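Local structure of VAO-type flavoprotein oxidase VAO615 (Myceliophthora thermophila, 6F72) at residues F204-I217 with N390-Y404. The protein carries a bicovalently bound FAD and is probably a secreted oxidoreductase whose reduced flavin reacts rapidly with molecular oxygen, though no substrate is known. Residues are numbered along the deposited sequence; the frame is centred on the assembly and turned at random.
With NAG (2-acetamido-2-deoxy-beta-D-glucopyranose), chain H.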
loop_
_atom_site.group_PDB
_atom_site.type_symbol
_atom_site.label_atom_id
_atom_site.label_comp_id
_atom_site.label_asym_id
_atom_site.label_seq_id
_atom_site.Cartn_x
_atom_site.Cartn_y
_atom_site.Cartn_z
ATOM N N PHE A 204 -7.989 -10.280 0.020
ATOM C CA PHE A 204 -8.611 -11.583 0.342
ATOM C C PHE A 204 -9.959 -11.837 -0.345
ATOM O O PHE A 204 -10.278 -12.981 -0.686
ATOM C CB PHE A 204 -8.703 -11.809 1.863
ATOM C CG PHE A 204 -9.731 -10.947 2.573
ATOM C CD1 PHE A 204 -9.392 -9.673 3.061
ATOM C CD2 PHE A 204 -11.027 -11.424 2.801
ATOM C CE1 PHE A 204 -10.332 -8.891 3.736
ATOM C CE2 PHE A 204 -11.970 -10.646 3.475
ATOM C CZ PHE A 204 -11.626 -9.377 3.940
ATOM N N GLU A 205 -10.729 -10.765 -0.531
ATOM C CA GLU A 205 -11.980 -10.803 -1.272
ATOM C C GLU A 205 -11.721 -10.992 -2.770
ATOM O O GLU A 205 -12.339 -11.861 -3.404
ATOM C CB GLU A 205 -12.815 -9.547 -0.973
ATOM C CG GLU A 205 -13.524 -9.619 0.384
ATOM C CD GLU A 205 -13.833 -8.265 1.010
ATOM O OE1 GLU A 205 -13.286 -7.231 0.562
ATOM O OE2 GLU A 205 -14.634 -8.238 1.965
ATOM N N ALA A 206 -10.793 -10.205 -3.320
ATOM C CA ALA A 206 -10.357 -10.364 -4.712
ATOM C C ALA A 206 -9.876 -11.795 -5.004
ATOM O O ALA A 206 -10.240 -12.363 -6.036
ATOM C CB ALA A 206 -9.282 -9.342 -5.061
ATOM N N TYR A 207 -9.112 -12.384 -4.082
ATOM C CA TYR A 207 -8.558 -13.740 -4.253
ATOM C C TYR A 207 -9.601 -14.836 -4.157
ATOM O O TYR A 207 -9.554 -15.787 -4.943
ATOM C CB TYR A 207 -7.425 -14.034 -3.258
ATOM C CG TYR A 207 -6.225 -13.112 -3.357
ATOM C CD1 TYR A 207 -5.938 -12.410 -4.540
ATOM C CD2 TYR A 207 -5.364 -12.953 -2.271
ATOM C CE1 TYR A 207 -4.847 -11.562 -4.626
ATOM C CE2 TYR A 207 -4.261 -12.108 -2.350
ATOM C CZ TYR A 207 -4.009 -11.418 -3.524
ATOM O OH TYR A 207 -2.922 -10.583 -3.614
ATOM N N ALA A 208 -10.525 -14.709 -3.195
ATOM C CA ALA A 208 -11.670 -15.618 -3.081
ATOM C C ALA A 208 -12.506 -15.598 -4.367
ATOM O O ALA A 208 -12.883 -16.657 -4.876
ATOM C CB ALA A 208 -12.527 -15.282 -1.856
ATOM N N MET A 209 -12.749 -14.395 -4.894
ATOM C CA MET A 209 -13.547 -14.193 -6.099
ATOM C C MET A 209 -12.866 -14.745 -7.361
ATOM O O MET A 209 -13.501 -15.442 -8.160
ATOM C CB MET A 209 -13.909 -12.708 -6.248
ATOM C CG MET A 209 -14.783 -12.392 -7.448
ATOM S SD MET A 209 -13.816 -11.792 -8.841
ATOM C CE MET A 209 -14.988 -12.011 -10.177
ATOM N N ALA A 210 -11.580 -14.431 -7.528
ATOM C CA ALA A 210 -10.809 -14.941 -8.656
ATOM C C ALA A 210 -10.691 -16.462 -8.605
ATOM O O ALA A 210 -10.916 -17.122 -9.625
ATOM C CB ALA A 210 -9.432 -14.280 -8.738
ATOM N N ASN A 211 -10.347 -17.014 -7.437
ATOM C CA ASN A 211 -10.208 -18.465 -7.277
ATOM C C ASN A 211 -11.473 -19.231 -7.695
ATOM O O ASN A 211 -11.376 -20.265 -8.362
ATOM C CB ASN A 211 -9.811 -18.871 -5.848
ATOM C CG ASN A 211 -9.850 -20.373 -5.658
ATOM O OD1 ASN A 211 -8.901 -21.075 -6.013
ATOM N ND2 ASN A 211 -10.967 -20.876 -5.119
ATOM N N SER A 212 -12.642 -18.722 -7.294
ATOM C CA SER A 212 -13.921 -19.403 -7.529
ATOM C C SER A 212 -14.246 -19.569 -9.014
ATOM O O SER A 212 -15.056 -20.420 -9.376
ATOM C CB SER A 212 -15.069 -18.681 -6.818
ATOM O OG SER A 212 -15.242 -17.373 -7.328
ATOM N N THR A 213 -13.603 -18.758 -9.855
ATOM C CA THR A 213 -13.775 -18.797 -11.322
ATOM C C THR A 213 -12.638 -19.534 -12.078
ATOM O O THR A 213 -12.689 -19.682 -13.303
ATOM C CB THR A 213 -14.000 -17.374 -11.908
ATOM O OG1 THR A 213 -12.801 -16.598 -11.814
ATOM C CG2 THR A 213 -15.108 -16.632 -11.169
ATOM N N GLY A 214 -11.632 -20.010 -11.348
ATOM C CA GLY A 214 -10.467 -20.668 -11.946
ATOM C C GLY A 214 -9.433 -19.682 -12.467
ATOM O O GLY A 214 -8.775 -19.951 -13.469
ATOM N N HIS A 215 -9.284 -18.551 -11.765
ATOM C CA HIS A 215 -8.395 -17.444 -12.159
ATOM C C HIS A 215 -7.520 -16.877 -11.011
ATOM O O HIS A 215 -7.788 -17.121 -9.824
ATOM C CB HIS A 215 -9.202 -16.312 -12.809
ATOM C CG HIS A 215 -9.922 -16.728 -14.054
ATOM N ND1 HIS A 215 -11.262 -17.041 -14.064
ATOM C CD2 HIS A 215 -9.485 -16.905 -15.327
ATOM C CE1 HIS A 215 -11.624 -17.387 -15.290
ATOM N NE2 HIS A 215 -10.564 -17.315 -16.074
ATOM N N ARG A 216 -6.483 -16.125 -11.394
ATOM C CA ARG A 216 -5.629 -15.362 -10.479
ATOM C C ARG A 216 -5.818 -13.878 -10.759
ATOM O O ARG A 216 -6.077 -13.488 -11.906
ATOM C CB ARG A 216 -4.156 -15.705 -10.711
ATOM C CG ARG A 216 -3.810 -17.182 -10.661
ATOM C CD ARG A 216 -2.534 -17.471 -11.442
ATOM N NE ARG A 216 -2.154 -18.885 -11.360
ATOM C CZ ARG A 216 -1.258 -19.481 -12.138
ATOM N NH1 ARG A 216 -0.626 -18.800 -13.083
ATOM N NH2 ARG A 216 -0.998 -20.771 -11.972
ATOM N N ILE A 217 -5.713 -13.062 -9.714
ATOM C CA ILE A 217 -5.648 -11.599 -9.855
ATOM C C ILE A 217 -4.379 -11.050 -9.177
ATOM O O ILE A 217 -3.944 -11.561 -8.138
ATOM C CB ILE A 217 -6.926 -10.877 -9.339
ATOM C CG1 ILE A 217 -6.915 -9.384 -9.737
ATOM C CG2 ILE A 217 -7.097 -11.071 -7.832
ATOM C CD1 ILE A 217 -8.226 -8.643 -9.556
ATOM N N ASN A 390 -3.506 -24.571 -6.890
ATOM C CA ASN A 390 -3.978 -23.286 -7.382
ATOM C C ASN A 390 -3.181 -22.165 -6.732
ATOM O O ASN A 390 -2.344 -22.422 -5.858
ATOM C CB ASN A 390 -5.471 -23.149 -7.078
ATOM C CG ASN A 390 -5.774 -23.309 -5.610
ATOM O OD1 ASN A 390 -5.659 -22.363 -4.836
ATOM N ND2 ASN A 390 -6.140 -24.519 -5.211
ATOM N N TYR A 391 -3.441 -20.928 -7.146
ATOM C CA TYR A 391 -2.750 -19.773 -6.579
ATOM C C TYR A 391 -3.171 -19.432 -5.156
ATOM O O TYR A 391 -2.302 -19.140 -4.324
ATOM C CB TYR A 391 -2.922 -18.543 -7.456
ATOM C CG TYR A 391 -2.261 -17.295 -6.901
ATOM C CD1 TYR A 391 -0.883 -17.251 -6.656
ATOM C CD2 TYR A 391 -3.017 -16.156 -6.633
ATOM C CE1 TYR A 391 -0.281 -16.107 -6.149
ATOM C CE2 TYR A 391 -2.426 -15.006 -6.134
ATOM C CZ TYR A 391 -1.062 -14.984 -5.899
ATOM O OH TYR A 391 -0.493 -13.835 -5.410
ATOM N N TYR A 392 -4.486 -19.437 -4.894
ATOM C CA TYR A 392 -5.052 -19.122 -3.576
ATOM C C TYR A 392 -4.342 -19.938 -2.496
ATOM O O TYR A 392 -3.823 -19.364 -1.534
ATOM C CB TYR A 392 -6.575 -19.356 -3.558
ATOM C CG TYR A 392 -7.307 -18.830 -2.319
ATOM C CD1 TYR A 392 -7.315 -19.558 -1.116
ATOM C CD2 TYR A 392 -8.018 -17.616 -2.363
ATOM C CE1 TYR A 392 -7.990 -19.086 0.008
ATOM C CE2 TYR A 392 -8.693 -17.136 -1.243
ATOM C CZ TYR A 392 -8.676 -17.875 -0.060
ATOM O OH TYR A 392 -9.330 -17.412 1.059
ATOM N N ASP A 393 -4.282 -21.257 -2.696
ATOM C CA ASP A 393 -3.572 -22.180 -1.802
ATOM C C ASP A 393 -2.129 -21.822 -1.576
ATOM O O ASP A 393 -1.678 -21.825 -0.432
ATOM C CB ASP A 393 -3.650 -23.612 -2.316
ATOM C CG ASP A 393 -5.007 -24.230 -2.103
ATOM O OD1 ASP A 393 -5.929 -23.536 -1.615
ATOM O OD2 ASP A 393 -5.146 -25.424 -2.433
ATOM N N HIS A 394 -1.413 -21.525 -2.666
ATOM C CA HIS A 394 -0.013 -21.082 -2.598
ATOM C C HIS A 394 0.129 -19.818 -1.756
ATOM O O HIS A 394 0.969 -19.774 -0.847
ATOM C CB HIS A 394 0.564 -20.858 -3.997
ATOM C CG HIS A 394 1.875 -20.137 -4.006
ATOM N ND1 HIS A 394 3.081 -20.785 -3.846
ATOM C CD2 HIS A 394 2.171 -18.824 -4.170
ATOM C CE1 HIS A 394 4.062 -19.903 -3.910
ATOM N NE2 HIS A 394 3.539 -18.706 -4.100
ATOM N N PHE A 395 -0.692 -18.811 -2.069
ATOM C CA PHE A 395 -0.680 -17.536 -1.366
ATOM C C PHE A 395 -0.806 -17.712 0.152
ATOM O O PHE A 395 0.022 -17.194 0.908
ATOM C CB PHE A 395 -1.779 -16.599 -1.885
ATOM C CG PHE A 395 -1.674 -15.207 -1.341
ATOM C CD1 PHE A 395 -2.259 -14.875 -0.119
ATOM C CD2 PHE A 395 -0.948 -14.232 -2.026
ATOM C CE1 PHE A 395 -2.129 -13.593 0.409
ATOM C CE2 PHE A 395 -0.826 -12.942 -1.516
ATOM C CZ PHE A 395 -1.412 -12.626 -0.289
ATOM N N PHE A 396 -1.833 -18.446 0.584
ATOM C CA PHE A 396 -2.123 -18.561 2.017
ATOM C C PHE A 396 -1.295 -19.607 2.770
ATOM O O PHE A 396 -1.227 -19.561 4.005
ATOM C CB PHE A 396 -3.636 -18.657 2.291
ATOM C CG PHE A 396 -4.364 -17.349 2.084
ATOM C CD1 PHE A 396 -4.163 -16.268 2.956
ATOM C CD2 PHE A 396 -5.228 -17.177 1.007
ATOM C CE1 PHE A 396 -4.825 -15.056 2.761
ATOM C CE2 PHE A 396 -5.892 -15.968 0.810
ATOM C CZ PHE A 396 -5.694 -14.908 1.686
ATOM N N THR A 397 -0.637 -20.511 2.038
ATOM C CA THR A 397 0.408 -21.354 2.626
ATOM C C THR A 397 1.515 -20.444 3.168
ATOM O O THR A 397 1.916 -20.577 4.328
ATOM C CB THR A 397 1.020 -22.346 1.612
ATOM O OG1 THR A 397 -0.019 -23.102 0.993
ATOM C CG2 THR A 397 1.986 -23.315 2.303
ATOM N N TYR A 398 1.963 -19.504 2.331
ATOM C CA TYR A 398 3.110 -18.649 2.648
ATOM C C TYR A 398 2.793 -17.337 3.371
ATOM O O TYR A 398 3.637 -16.832 4.134
ATOM C CB TYR A 398 3.958 -18.402 1.392
ATOM C CG TYR A 398 4.614 -19.678 0.903
ATOM C CD1 TYR A 398 5.739 -20.208 1.557
ATOM C CD2 TYR A 398 4.087 -20.383 -0.179
ATOM C CE1 TYR A 398 6.328 -21.392 1.126
ATOM C CE2 TYR A 398 4.668 -21.569 -0.615
ATOM C CZ TYR A 398 5.785 -22.064 0.040
ATOM O OH TYR A 398 6.352 -23.231 -0.391
ATOM N N LEU A 399 1.591 -16.801 3.157
ATOM C CA LEU A 399 1.257 -15.449 3.618
ATOM C C LEU A 399 -0.075 -15.413 4.380
ATOM O O LEU A 399 -0.717 -14.359 4.520
ATOM C CB LEU A 399 1.308 -14.444 2.442
ATOM C CG LEU A 399 2.520 -14.468 1.475
ATOM C CD1 LEU A 399 2.221 -13.743 0.175
ATOM C CD2 LEU A 399 3.811 -13.925 2.067
ATOM N N GLY A 400 -0.465 -16.581 4.894
ATOM C CA GLY A 400 -1.694 -16.735 5.656
ATOM C C GLY A 400 -1.518 -16.380 7.127
ATOM O O GLY A 400 -0.583 -15.643 7.469
ATOM N N PRO A 401 -2.394 -16.889 8.007
ATOM C CA PRO A 401 -3.505 -17.801 7.639
ATOM C C PRO A 401 -4.657 -17.118 6.904
ATOM O O PRO A 401 -4.847 -15.904 7.045
ATOM C CB PRO A 401 -3.996 -18.309 8.993
ATOM C CG PRO A 401 -3.663 -17.203 9.942
ATOM C CD PRO A 401 -2.377 -16.598 9.453
ATOM N N ALA A 402 -5.396 -17.902 6.116
ATOM C CA ALA A 402 -6.589 -17.422 5.420
ATOM C C ALA A 402 -7.695 -17.121 6.442
ATOM O O ALA A 402 -7.834 -17.867 7.418
ATOM C CB ALA A 402 -7.054 -18.450 4.398
ATOM N N PRO A 403 -8.474 -16.048 6.245
ATOM C CA PRO A 403 -8.393 -15.187 5.055
ATOM C C PRO A 403 -7.595 -13.896 5.237
ATOM O O PRO A 403 -7.128 -13.323 4.246
ATOM C CB PRO A 403 -9.860 -14.858 4.770
ATOM C CG PRO A 403 -10.518 -14.893 6.121
ATOM C CD PRO A 403 -9.766 -15.899 6.949
ATOM N N TYR A 404 -7.422 -13.461 6.482
ATOM C CA TYR A 404 -6.954 -12.102 6.776
ATOM C C TYR A 404 -5.440 -11.916 6.837
ATOM O O TYR A 404 -4.953 -10.781 6.746
ATOM C CB TYR A 404 -7.600 -11.574 8.063
ATOM C CG TYR A 404 -9.111 -11.680 8.121
ATOM C CD1 TYR A 404 -9.922 -11.199 7.074
ATOM C CD2 TYR A 404 -9.740 -12.233 9.248
ATOM C CE1 TYR A 404 -11.311 -11.291 7.142
ATOM C CE2 TYR A 404 -11.118 -12.326 9.325
ATOM C CZ TYR A 404 -11.900 -11.854 8.274
ATOM O OH TYR A 404 -13.269 -11.954 8.378
HETATM C C1 NAG H . -11.236 -22.281 -4.922
HETATM C C2 NAG H . -11.761 -22.992 -3.661
HETATM C C3 NAG H . -12.182 -24.453 -3.904
HETATM C C4 NAG H . -13.009 -24.649 -5.184
HETATM C C5 NAG H . -12.262 -24.030 -6.368
HETATM C C6 NAG H . -13.052 -24.165 -7.673
HETATM C C7 NAG H . -10.871 -22.177 -1.501
HETATM C C8 NAG H . -9.745 -22.327 -0.519
HETATM N N2 NAG H . -10.779 -22.958 -2.583
HETATM O O3 NAG H . -12.940 -24.918 -2.781
HETATM O O4 NAG H . -13.298 -26.043 -5.399
HETATM O O5 NAG H . -12.032 -22.639 -6.073
HETATM O O6 NAG H . -12.714 -23.119 -8.594
HETATM O O7 NAG H . -11.791 -21.387 -1.304
HETATM O O HOH W 1 -10.157 -15.043 1.034
HETATM O O HOH W 2 -1.744 -11.697 -6.323
HETATM O O HOH W 3 -6.391 -19.586 -6.953
#
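With CG turned anti to the carbonyl carbon (chi1 -60°), Tyr-207 drives its ring edge onto Phe-395, whose own CG lies anti to the backbone N (chi1 -171°). Tyr-207 CE2 sits over the middle of that ring, 3.6 Å from Phe-395 CZ, in an edge-to-face pair, while Leu-399 CD1 lies toward the rim of the opposite face. The edge of Tyr-391 points at a face of Tyr-207, planes at 82°, completing an aromatic cluster between the roughly antiparallel helices 204-212 and 391-399. Without the Phe-395 ring, as with an alanine here, the edge of Tyr-207 would probably lose its aromatic face and a gap would open between the helices. Tyr-404 directs its edge at the face of Phe-204, CE1 3.7 Å from Phe-204 CZ, and Tyr-392 lies edge-on to the backbone of helix 204-212, CD2 3.5 Å from Tyr-207 O. Arg-216 packs CG against Tyr-391 CB, and its NE makes a salt bridge with Asp-299. Asn-211 carries the N-linked glycan, whose methyl C8 nears Tyr-392. No direct hydrogen bond joins the segments; waters link Phe-204 O to Tyr-392 OH, Asn-211 OD1 to Tyr-392 N, and Tyr-391 OH to Ile-217 O and Tyr-207 OH, which also bonds Gly-220 O. Aromatic packing thus holds the FAD-binding region against helix 391-399; waters bridge several polar groups, while buried Pro-403 O, beside Phe-204 CB, has no polar partner.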